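Fusion DH (PDB 6K97) is an engineered fusion of the halves of a split polyketide synthase dehydratase domain from cremimycin biosynthesis, which probably dehydrates carrier-bound polyketide intermediates. Local coordinates at residues R53-L56 against R57-P60. Numbering follows the deposited sequence.
Sequences RLAL and REHP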
loop_
_atom_site.group_PDB
_atom_site.type_symbol
_atom_site.label_atom_id
_atom_site.label_comp_id
_atom_site.label_asym_id
_atom_site.label_seq_id
_atom_site.Cartn_x
_atom_site.Cartn_y
_atom_site.Cartn_z
ATOM N N ARG A 53 -4.838 -0.266 11.326
ATOM C CA ARG A 53 -5.696 0.682 12.023
ATOM C C ARG A 53 -5.225 0.714 13.463
ATOM O O ARG A 53 -5.013 -0.337 14.072
ATOM C CB ARG A 53 -7.162 0.229 11.968
ATOM C CG ARG A 53 -8.134 1.218 12.601
ATOM C CD ARG A 53 -9.586 0.785 12.423
ATOM N NE ARG A 53 -10.497 1.803 12.949
ATOM C CZ ARG A 53 -10.971 1.840 14.201
ATOM N NH1 ARG A 53 -10.650 0.894 15.089
ATOM N NH2 ARG A 53 -11.784 2.818 14.578
ATOM N N LEU A 54 -5.074 1.913 14.014
ATOM C CA LEU A 54 -4.679 2.054 15.399
ATOM C C LEU A 54 -5.675 2.840 16.264
ATOM O O LEU A 54 -5.812 4.066 16.158
ATOM C CB LEU A 54 -3.322 2.692 15.441
ATOM C CG LEU A 54 -2.616 2.615 16.780
ATOM C CD1 LEU A 54 -2.710 1.248 17.425
ATOM C CD2 LEU A 54 -1.179 2.972 16.502
ATOM N N ALA A 55 -6.378 2.106 17.128
ATOM C CA ALA A 55 -7.403 2.668 17.996
ATOM C C ALA A 55 -7.208 2.222 19.437
ATOM O O ALA A 55 -7.064 1.072 19.729
ATOM C CB ALA A 55 -8.787 2.259 17.514
ATOM N N LEU A 56 -7.247 3.151 20.358
ATOM C CA LEU A 56 -7.025 2.818 21.748
ATOM C C LEU A 56 -8.036 1.780 22.227
ATOM O O LEU A 56 -7.698 0.940 23.034
ATOM C CB LEU A 56 -7.063 4.085 22.579
ATOM C CG LEU A 56 -6.460 4.005 23.970
ATOM C CD1 LEU A 56 -5.061 3.486 23.957
ATOM C CD2 LEU A 56 -6.533 5.372 24.635
ATOM N N ARG A 57 -9.259 1.817 21.706
ATOM C CA ARG A 57 -10.304 0.889 22.125
ATOM C C ARG A 57 -9.972 -0.531 21.758
ATOM O O ARG A 57 -10.355 -1.440 22.480
ATOM C CB ARG A 57 -11.644 1.266 21.494
ATOM C CG ARG A 57 -12.161 2.621 21.959
ATOM C CD ARG A 57 -13.482 3.005 21.297
ATOM N NE ARG A 57 -14.635 2.503 22.044
ATOM C CZ ARG A 57 -15.363 3.200 22.925
ATOM N NH1 ARG A 57 -15.098 4.479 23.209
ATOM N NH2 ARG A 57 -16.383 2.596 23.534
ATOM N N GLU A 58 -9.292 -0.754 20.630
ATOM C CA GLU A 58 -8.850 -2.108 20.292
ATOM C C GLU A 58 -7.563 -2.496 21.011
ATOM O O GLU A 58 -7.183 -3.644 20.959
ATOM C CB GLU A 58 -8.638 -2.278 18.783
ATOM C CG GLU A 58 -9.852 -2.051 17.876
ATOM C CD GLU A 58 -9.446 -1.879 16.417
ATOM O OE1 GLU A 58 -8.236 -1.817 16.120
ATOM O OE2 GLU A 58 -10.325 -1.781 15.546
ATOM N N HIS A 59 -6.848 -1.546 21.612
ATOM C CA HIS A 59 -5.531 -1.825 22.199
ATOM C C HIS A 59 -5.411 -1.168 23.563
ATOM O O HIS A 59 -4.550 -0.321 23.772
ATOM C CB HIS A 59 -4.381 -1.331 21.296
ATOM C CG HIS A 59 -4.121 -2.186 20.095
ATOM N ND1 HIS A 59 -4.392 -1.761 18.809
ATOM C CD2 HIS A 59 -3.589 -3.427 19.976
ATOM C CE1 HIS A 59 -4.049 -2.709 17.950
ATOM N NE2 HIS A 59 -3.554 -3.729 18.634
ATOM N N PRO A 60 -6.247 -1.587 24.517
ATOM C CA PRO A 60 -6.268 -0.842 25.786
ATOM C C PRO A 60 -4.952 -0.874 26.569
ATOM O O PRO A 60 -4.696 0.015 27.368
ATOM C CB PRO A 60 -7.402 -1.517 26.590
ATOM C CG PRO A 60 -8.102 -2.432 25.639
ATOM C CD PRO A 60 -7.159 -2.746 24.530
#
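A tight turn at the exit of strand 48-55 brings R53 and E58 together in the first of the fused parts, within the polyketide synthase dehydratase family region. The R53 chain is extended, with CG anti to the backbone N (chi1 -176°), and it runs across the E58 side chain at about a right angle. The R53 NH1 meets E58 OE2 at 2.7 Å. This salt bridge reaches the guanidinium at its edge, but the two flat groups are tilted by 56° and the hydrogen bond is weak. R53 NE has a second acidic partner, E135. The guanidinium thus joins two carboxylates, and R53 also packs on G26 of the second subunit. An alanine here would probably leave E58 and E135 without their shared positive mate. The turn belongs to the double hot dog fold, where it carries the chain from strand 48-55 into the loop before strand 65-67. It consists of two overlapping beta turns. In the first, A55 O weakly accepts E58 N at 3.0 Å. In the second, L56 O takes H59 N, also at 3.0 Å. H59 N additionally bonds weakly to A55 O. P60 has no N-H to continue the pattern, though its CA lies 3.6 Å from L56 O in a CA-H...O contact. L54 CD1 comes obliquely to H59 ND1, at 3.7 Å. H59 NE2 is hydrogen-bonded to P35 O, which would limit rotation of the imidazole.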